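PDB 2XCB: regulatory protein PCRH, which binds the chaperone-binding region of the translocator protein PopD and probably acts as its cytoplasmic chaperone before type III secretion. Local coordinates for residues D36-F41 with L65-Q70; D103-G108 with E134-R139; Y110-L115 with A127-M132. All coordinates share one frame; numbering follows the deposited sequence.

The three contacts follow the chain through an all-helical fold of the tetratricopeptide type. Contact 1 joins helix 34-47 to the turn before helix 68-81 and its first residues, and closes before the other two open. Its centre lies about 24 Å from that of each, and contacts 1 and 3 fall on opposite sides of the chain's centre. Contacts 2 and 3 both join helix 102-117 to helix 123-140; their centres are about 10 Å apart, and contact 3 is nested inside the loop that contact 2 closes. The bound peptide touches residues that take no part in the contacts themselves: it packs on Phe-41 and lies near Arg-128, where any charge attraction is long and weak.

Contact 1 (D36-F41 with L65-Q70); sequences DAQKIF and LGLYEQ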
loop_
_atom_site.group_PDB
_atom_site.type_symbol
_atom_site.label_atom_id
_atom_site.label_comp_id
_atom_site.label_asym_id
_atom_site.label_seq_id
_atom_site.Cartn_x
_atom_site.Cartn_y
_atom_site.Cartn_z
ATOM N N ASP A 36 -1.050 4.734 10.139
ATOM C CA ASP A 36 -1.091 4.398 8.736
ATOM C C ASP A 36 0.105 3.536 8.378
ATOM O O ASP A 36 -0.028 2.577 7.630
ATOM C CB ASP A 36 -1.021 5.657 7.902
ATOM C CG ASP A 36 -2.408 6.313 7.712
ATOM O OD1 ASP A 36 -3.478 5.916 8.287
ATOM O OD2 ASP A 36 -2.408 7.192 6.906
ATOM N N ALA A 37 1.269 3.909 8.899
ATOM C CA ALA A 37 2.481 3.137 8.644
ATOM C C ALA A 37 2.298 1.722 9.226
ATOM O O ALA A 37 2.617 0.718 8.593
ATOM C CB ALA A 37 3.673 3.834 9.226
ATOM N N GLN A 38 1.739 1.645 10.422
ATOM C CA GLN A 38 1.517 0.301 11.003
ATOM C C GLN A 38 0.693 -0.612 10.079
ATOM O O GLN A 38 0.942 -1.809 9.967
ATOM C CB GLN A 38 0.759 0.410 12.319
ATOM C CG GLN A 38 0.729 -0.957 13.052
ATOM C CD GLN A 38 -0.103 -0.930 14.318
ATOM O OE1 GLN A 38 -0.164 -1.921 15.067
ATOM N NE2 GLN A 38 -0.823 0.157 14.513
ATOM N N LYS A 39 -0.364 -0.056 9.518
ATOM C CA LYS A 39 -1.230 -0.810 8.641
ATOM C C LYS A 39 -0.511 -1.235 7.375
ATOM O O LYS A 39 -0.702 -2.339 6.895
ATOM C CB LYS A 39 -2.476 0.043 8.254
ATOM C CG LYS A 39 -3.383 0.320 9.451
ATOM C CD LYS A 39 -4.387 1.350 9.213
ATOM C CE LYS A 39 -5.415 1.225 10.372
ATOM N NZ LYS A 39 -6.308 2.405 10.318
ATOM N N ILE A 40 0.256 -0.352 6.778
ATOM C CA ILE A 40 1.045 -0.774 5.618
ATOM C C ILE A 40 2.049 -1.917 5.966
ATOM O O ILE A 40 2.147 -2.950 5.270
ATOM C CB ILE A 40 1.723 0.467 5.035
ATOM C CG1 ILE A 40 0.610 1.421 4.574
ATOM C CG2 ILE A 40 2.719 0.084 3.915
ATOM C CD1 ILE A 40 -0.057 0.939 3.261
ATOM N N PHE A 41 2.733 -1.788 7.128
ATOM C CA PHE A 41 3.697 -2.833 7.482
ATOM C C PHE A 41 3.013 -4.148 7.852
ATOM O O PHE A 41 3.548 -5.211 7.517
ATOM C CB PHE A 41 4.664 -2.364 8.600
ATOM C CG PHE A 41 5.600 -1.320 8.149
ATOM C CD1 PHE A 41 6.455 -1.551 7.106
ATOM C CD2 PHE A 41 5.652 -0.095 8.805
ATOM C CE1 PHE A 41 7.347 -0.532 6.692
ATOM C CE2 PHE A 41 6.512 0.864 8.416
ATOM C CZ PHE A 41 7.327 0.673 7.361
ATOM N N LEU A 65 3.599 4.222 19.080
ATOM C CA LEU A 65 2.226 4.315 19.562
ATOM C C LEU A 65 2.048 3.771 20.978
ATOM O O LEU A 65 0.936 3.676 21.484
ATOM C CB LEU A 65 1.326 3.459 18.633
ATOM C CG LEU A 65 1.105 4.060 17.235
ATOM C CD1 LEU A 65 0.421 2.986 16.352
ATOM C CD2 LEU A 65 0.242 5.347 17.358
ATOM N N GLY A 66 3.123 3.333 21.597
ATOM C CA GLY A 66 2.992 2.835 22.983
ATOM C C GLY A 66 2.450 1.470 23.085
ATOM O O GLY A 66 2.034 1.030 24.190
ATOM N N LEU A 67 2.441 0.726 21.978
ATOM C CA LEU A 67 1.959 -0.632 22.054
ATOM C C LEU A 67 3.155 -1.572 22.277
ATOM O O LEU A 67 3.483 -2.349 21.393
ATOM C CB LEU A 67 1.261 -1.039 20.723
ATOM C CG LEU A 67 0.020 -0.195 20.477
ATOM C CD1 LEU A 67 -0.555 -0.537 19.090
ATOM C CD2 LEU A 67 -1.039 -0.448 21.626
ATOM N N TYR A 68 3.780 -1.543 23.461
ATOM C CA TYR A 68 5.046 -2.242 23.633
ATOM C C TYR A 68 4.998 -3.764 23.524
ATOM O O TYR A 68 5.903 -4.357 22.999
ATOM C CB TYR A 68 5.694 -1.807 24.965
ATOM C CG TYR A 68 5.796 -0.333 25.078
ATOM C CD1 TYR A 68 6.719 0.342 24.312
ATOM C CD2 TYR A 68 4.927 0.408 25.921
ATOM C CE1 TYR A 68 6.831 1.695 24.382
ATOM C CE2 TYR A 68 5.019 1.786 25.998
ATOM C CZ TYR A 68 6.004 2.408 25.227
ATOM O OH TYR A 68 6.165 3.725 25.248
ATOM N N GLU A 69 3.966 -4.392 24.068
ATOM C CA GLU A 69 3.859 -5.845 23.990
ATOM C C GLU A 69 3.708 -6.294 22.508
ATOM O O GLU A 69 4.360 -7.269 22.067
ATOM C CB GLU A 69 2.688 -6.338 24.831
ATOM C CG GLU A 69 2.797 -5.989 26.290
ATOM C CD GLU A 69 3.564 -7.020 27.098
ATOM O OE1 GLU A 69 4.306 -7.858 26.509
ATOM O OE2 GLU A 69 3.420 -6.970 28.348
ATOM N N GLN A 70 2.898 -5.584 21.724
ATOM C CA GLN A 70 2.774 -5.942 20.282
ATOM C C GLN A 70 4.052 -5.627 19.514
ATOM O O GLN A 70 4.420 -6.386 18.594
ATOM C CB GLN A 70 1.615 -5.215 19.636
ATOM C CG GLN A 70 0.284 -5.611 20.254
ATOM C CD GLN A 70 -0.874 -4.991 19.454
ATOM O OE1 GLN A 70 -0.813 -4.947 18.242
ATOM N NE2 GLN A 70 -1.887 -4.504 20.123
HETATM O O HOH W 1 -1.751 -3.061 16.499
#
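The side-chain oxygen OE1 of Gln-38 accepts a hydrogen bond from NE of Arg-62, and a water that reaches across to Gln-70 is a second, less certain donor. The water sits 2.7 Å from Gln-70 OE1 and donates to it. Its other separation, 2.4 Å to Gln-38 OE1, is shorter than a normal hydrogen bond. Both amide oxygens are acceptors and lie 4.4 Å apart (Gln-38 OE1 to Gln-70 OE1), so a water donating to each could link them; the short leg makes this bridge doubtful.

The amide gets there on an extended chain: with CG opposite the backbone nitrogen (chi1 -170°) and chi2 also stretched out, Gln-38 spans much of the gap between backbones whose nearest CA atoms, those of Gln-38 and Leu-65, are 9.5 Å apart. CD1 of Leu-65 lies above the amide plane near Gln-38 NE2, 3.6 Å away; CD1 of Leu-67 is on the same side but more distant, 4.3 Å from Gln-38 OE1. These are van der Waals contacts.

Both leucines flank Gly-66, whose positive phi (79°) ends helix 52-64 in a Schellman motif; Leu-67 then occupies the N-cap position of helix 68-81. On helix 34-47, Asp-36 and Lys-39 bond to the second subunit, and Phe-41 packs against the bound peptide. Arg-62 bonds both to Gln-38 OE1 and, through NH1, to the backbone O of Gln-70, a further polar tie between the two sides. The contact thus bridges helices 34-47 and 68-81 across the end of helix 52-64, which lies between them and whose Leu-58 and Cys-61 pack on Gln-38.

Contact 2 (D103-G108 with E134-R139); sequences DGAESG and EAVTAR
Apolar packing between the two helices centres on Val-136, whose two methyls divide the work. CG2 meets CB of Ala-105 at 4.2 Å, whereas CG1, placed opposite the backbone nitrogen by chi1 of 167°, touches CB of Glu-106 at 3.9 Å. The valine thus straddles two consecutive residues of segment 103-108, close to the point where the CA atoms of Glu-106 and Val-136 come within 6.2 Å.

Polar interaction takes over at the end of the glutamate. Its extended chain carries the carboxylate past the valine to Thr-137, and OE2 of Glu-106 stands 3.2 Å from OG1 of Thr-137, the two side chains crossing at an angle. The hydroxyl proton has a second acceptor in the backbone O of Leu-133, one turn earlier, so it may serve either, and the cross-helix bond is only a possibility.

The other oxygen of the carboxylate is held by charge. OE1 of Glu-106 forms a salt bridge with NZ of Lys-140, which also pairs with OD1 of Asp-103; one ammonium thereby ties helix 123-140 to two acids a turn apart.

This is the antiparallel packing of two successive helices at the C-terminal end of an all-helical fold, with axes 9.4 Å apart at closest approach and 149° between their directions. Helix 87-98 closes the apolar side: its Leu-97 packs on both Ala-105 and Val-136, and His-96 also touches Ala-105.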
loop_
_atom_site.group_PDB
_atom_site.type_symbol
_atom_site.label_atom_id
_atom_site.label_comp_id
_atom_site.label_asym_id
_atom_site.label_seq_id
_atom_site.Cartn_x
_atom_site.Cartn_y
_atom_site.Cartn_z
ATOM N N ASP A 103 15.165 -7.172 33.540
ATOM C CA ASP A 103 15.889 -8.337 33.036
ATOM C C ASP A 103 15.745 -8.477 31.497
ATOM O O ASP A 103 16.728 -8.731 30.796
ATOM C CB ASP A 103 15.315 -9.605 33.677
ATOM C CG ASP A 103 15.628 -9.707 35.200
ATOM O OD1 ASP A 103 16.490 -8.982 35.674
ATOM O OD2 ASP A 103 14.971 -10.510 35.914
ATOM N N GLY A 104 14.520 -8.306 30.976
ATOM C CA GLY A 104 14.371 -8.293 29.516
ATOM C C GLY A 104 15.206 -7.164 28.901
ATOM O O GLY A 104 15.853 -7.344 27.876
ATOM N N ALA A 105 15.235 -5.992 29.505
ATOM C CA ALA A 105 15.934 -4.889 28.829
ATOM C C ALA A 105 17.423 -5.154 28.853
ATOM O O ALA A 105 18.155 -4.812 27.905
ATOM C CB ALA A 105 15.639 -3.533 29.530
ATOM N N GLU A 106 17.905 -5.622 30.006
ATOM C CA GLU A 106 19.351 -5.951 30.124
ATOM C C GLU A 106 19.769 -6.984 29.048
ATOM O O GLU A 106 20.781 -6.793 28.420
ATOM C CB GLU A 106 19.636 -6.531 31.519
ATOM C CG GLU A 106 21.056 -7.042 31.713
ATOM C CD GLU A 106 21.387 -7.341 33.187
ATOM O OE1 GLU A 106 20.656 -8.159 33.796
ATOM O OE2 GLU A 106 22.346 -6.742 33.730
ATOM N N SER A 107 18.998 -8.083 28.908
ATOM C CA SER A 107 19.269 -9.115 27.877
ATOM C C SER A 107 19.332 -8.475 26.488
ATOM O O SER A 107 20.302 -8.694 25.725
ATOM C CB SER A 107 18.148 -10.161 27.853
ATOM O OG SER A 107 17.928 -10.692 29.125
ATOM N N GLY A 108 18.328 -7.626 26.169
ATOM C CA GLY A 108 18.238 -7.041 24.793
ATOM C C GLY A 108 19.426 -6.141 24.484
ATOM O O GLY A 108 19.988 -6.191 23.357
ATOM N N GLU A 134 24.615 -0.322 30.641
ATOM C CA GLU A 134 25.228 0.197 31.886
ATOM C C GLU A 134 24.134 0.865 32.763
ATOM O O GLU A 134 24.086 0.662 33.995
ATOM C CB GLU A 134 26.293 1.245 31.542
ATOM C CG GLU A 134 27.574 0.712 30.838
ATOM C CD GLU A 134 28.657 1.839 30.617
ATOM O OE1 GLU A 134 29.362 1.815 29.563
ATOM O OE2 GLU A 134 28.786 2.767 31.477
ATOM N N ALA A 135 23.242 1.643 32.099
ATOM C CA ALA A 135 22.162 2.333 32.798
ATOM C C ALA A 135 21.259 1.349 33.457
ATOM O O ALA A 135 20.901 1.521 34.625
ATOM C CB ALA A 135 21.350 3.260 31.856
ATOM N N VAL A 136 20.890 0.288 32.733
ATOM C CA VAL A 136 19.995 -0.707 33.289
ATOM C C VAL A 136 20.608 -1.518 34.437
ATOM O O VAL A 136 19.950 -1.847 35.428
ATOM C CB VAL A 136 19.506 -1.713 32.155
ATOM C CG1 VAL A 136 18.836 -2.930 32.792
ATOM C CG2 VAL A 136 18.521 -1.025 31.197
ATOM N N THR A 137 21.856 -1.908 34.272
ATOM C CA THR A 137 22.574 -2.650 35.330
ATOM C C THR A 137 22.653 -1.789 36.599
ATOM O O THR A 137 22.409 -2.301 37.727
ATOM C CB THR A 137 24.008 -3.048 34.874
ATOM O OG1 THR A 137 23.902 -3.919 33.730
ATOM C CG2 THR A 137 24.758 -3.781 36.032
ATOM N N ALA A 138 22.956 -0.493 36.415
ATOM C CA ALA A 138 22.945 0.489 37.542
ATOM C C ALA A 138 21.601 0.499 38.316
ATOM O O ALA A 138 21.596 0.563 39.549
ATOM C CB ALA A 138 23.335 1.891 37.064
ATOM N N ARG A 139 20.473 0.421 37.594
ATOM C CA ARG A 139 19.149 0.414 38.228
ATOM C C ARG A 139 18.877 -0.910 38.935
ATOM O O ARG A 139 18.226 -0.928 40.000
ATOM C CB ARG A 139 18.038 0.723 37.206
ATOM C CG ARG A 139 18.299 2.003 36.359
ATOM C CD ARG A 139 17.058 2.876 36.233
ATOM N NE ARG A 139 16.436 2.868 34.919
ATOM C CZ ARG A 139 16.851 3.586 33.874
ATOM N NH1 ARG A 139 17.923 4.355 33.969
ATOM N NH2 ARG A 139 16.197 3.518 32.734
#

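Contact 3 (Y110-L115 with A127-M132); sequences YSARAL and ARAGAM
Segments 110-115 and 127-132 pass each other nearly antiparallel, with 154° between their directions and a closest axis distance of 8.1 Å. The CA atoms of Arg-113 and Ala-129 are only 5.0 Å apart, an approach consistent with the alanines, Ala-112 and Ala-129, at the crossing.

Ala-129 lies at the centre of the contact. Its methyl is directed at the facing backbone, and CB lies 3.6 Å from N of Arg-113 and 3.7 Å from its CA, so it rests on the main chain of helix 102-117 as much as on side chains. Next to it, CB of Arg-113 touches CB of Ala-129 at 3.8 Å, while CB of Ala-112 meets the same methyl at 4.0 Å. One methyl group is therefore shared by two successive residues of the partner helix.

Arg-113 then continues along the other helix. Its chain leaves with CG opposite the backbone nitrogen (chi1 178°) and turns at chi3 (55°), which brings the polar end past Gly-130: CD is 4.0 Å and NH1 3.9 Å from the glycine CA. The guanidinium meets this CA obliquely, and the side chain also packs on Leu-133 further along helix 123-140. Contacts between the segments are thus made by van der Waals packing, with aliphatic carbon and backbone doing most of the touching.

Phe-90 of helix 87-98 backs Ala-112 and also meets Arg-128. The two successive helices form a close antiparallel hairpin, with helix 87-98 against it, consistent with the tetratricopeptide-type fold of this chaperone family.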
loop_
_atom_site.group_PDB
_atom_site.type_symbol
_atom_site.label_atom_id
_atom_site.label_comp_id
_atom_site.label_asym_id
_atom_site.label_seq_id
_atom_site.Cartn_x
_atom_site.Cartn_y
_atom_site.Cartn_z
ATOM N N TYR A 110 22.359 -6.069 25.980
ATOM C CA TYR A 110 23.523 -6.998 25.888
ATOM C C TYR A 110 23.688 -7.651 24.483
ATOM O O TYR A 110 24.761 -7.503 23.798
ATOM C CB TYR A 110 23.336 -8.045 26.988
ATOM C CG TYR A 110 24.518 -9.024 27.167
ATOM C CD1 TYR A 110 25.693 -8.642 27.886
ATOM C CD2 TYR A 110 24.431 -10.314 26.637
ATOM C CE1 TYR A 110 26.785 -9.552 28.070
ATOM C CE2 TYR A 110 25.517 -11.251 26.791
ATOM C CZ TYR A 110 26.661 -10.864 27.531
ATOM O OH TYR A 110 27.676 -11.793 27.650
ATOM N N SER A 111 22.608 -8.299 23.998
ATOM C CA SER A 111 22.602 -8.875 22.635
ATOM C C SER A 111 22.860 -7.811 21.590
ATOM O O SER A 111 23.658 -8.033 20.688
ATOM C CB SER A 111 21.287 -9.576 22.327
ATOM O OG SER A 111 21.141 -10.693 23.177
ATOM N N ALA A 112 22.191 -6.659 21.722
ATOM C CA ALA A 112 22.363 -5.573 20.732
ATOM C C ALA A 112 23.798 -5.109 20.694
ATOM O O ALA A 112 24.349 -4.801 19.611
ATOM C CB ALA A 112 21.401 -4.380 21.046
ATOM N N ARG A 113 24.426 -5.030 21.880
ATOM C CA ARG A 113 25.813 -4.583 21.848
ATOM C C ARG A 113 26.669 -5.614 21.127
ATOM O O ARG A 113 27.480 -5.264 20.313
ATOM C CB ARG A 113 26.425 -4.219 23.244
ATOM C CG ARG A 113 27.932 -3.802 23.045
ATOM C CD ARG A 113 28.734 -3.355 24.297
ATOM N NE ARG A 113 28.676 -4.367 25.325
ATOM C CZ ARG A 113 28.917 -4.147 26.610
ATOM N NH1 ARG A 113 29.270 -2.938 27.020
ATOM N NH2 ARG A 113 28.783 -5.141 27.482
ATOM N N ALA A 114 26.455 -6.875 21.409
ATOM C CA ALA A 114 27.234 -7.934 20.750
ATOM C C ALA A 114 27.033 -7.904 19.227
ATOM O O ALA A 114 28.029 -7.978 18.476
ATOM C CB ALA A 114 26.841 -9.259 21.304
ATOM N N LEU A 115 25.769 -7.778 18.771
ATOM C CA LEU A 115 25.513 -7.782 17.310
ATOM C C LEU A 115 26.094 -6.531 16.692
ATOM O O LEU A 115 26.730 -6.598 15.638
ATOM C CB LEU A 115 24.016 -7.909 16.969
ATOM C CG LEU A 115 23.337 -9.174 17.495
ATOM C CD1 LEU A 115 21.884 -9.260 17.092
ATOM C CD2 LEU A 115 24.017 -10.350 16.872
ATOM N N ALA A 127 27.744 1.597 20.832
ATOM C CA ALA A 127 27.981 2.508 21.960
ATOM C C ALA A 127 26.703 2.837 22.709
ATOM O O ALA A 127 26.692 2.865 23.940
ATOM C CB ALA A 127 28.657 3.782 21.461
ATOM N N ARG A 128 25.590 3.011 21.994
ATOM C CA ARG A 128 24.308 3.257 22.668
ATOM C C ARG A 128 23.848 2.045 23.433
ATOM O O ARG A 128 23.303 2.208 24.496
ATOM C CB ARG A 128 23.165 3.627 21.704
ATOM C CG ARG A 128 23.230 5.035 21.092
ATOM C CD ARG A 128 22.061 5.202 20.078
ATOM N NE ARG A 128 20.772 5.417 20.738
ATOM C CZ ARG A 128 19.581 5.229 20.177
ATOM N NH1 ARG A 128 19.468 4.770 18.930
ATOM N NH2 ARG A 128 18.496 5.507 20.884
ATOM N N ALA A 129 24.011 0.855 22.856
ATOM C CA ALA A 129 23.605 -0.362 23.496
ATOM C C ALA A 129 24.436 -0.541 24.780
ATOM O O ALA A 129 23.915 -0.989 25.790
ATOM C CB ALA A 129 23.786 -1.531 22.539
ATOM N N GLY A 130 25.715 -0.211 24.728
ATOM C CA GLY A 130 26.622 -0.324 25.892
ATOM C C GLY A 130 26.206 0.690 26.934
ATOM O O GLY A 130 26.042 0.315 28.115
ATOM N N ALA A 131 25.893 1.932 26.505
ATOM C CA ALA A 131 25.417 2.970 27.458
ATOM C C ALA A 131 24.110 2.575 28.155
ATOM O O ALA A 131 23.972 2.686 29.409
ATOM C CB ALA A 131 25.252 4.354 26.773
ATOM N N MET A 132 23.134 2.120 27.353
ATOM C CA MET A 132 21.867 1.641 27.916
ATOM C C MET A 132 22.035 0.434 28.823
ATOM O O MET A 132 21.394 0.333 29.900
ATOM C CB MET A 132 20.816 1.356 26.796
ATOM C CG MET A 132 20.304 2.612 26.084
ATOM S SD MET A 132 19.716 3.855 27.275
ATOM C CE MET A 132 18.207 3.091 27.929
#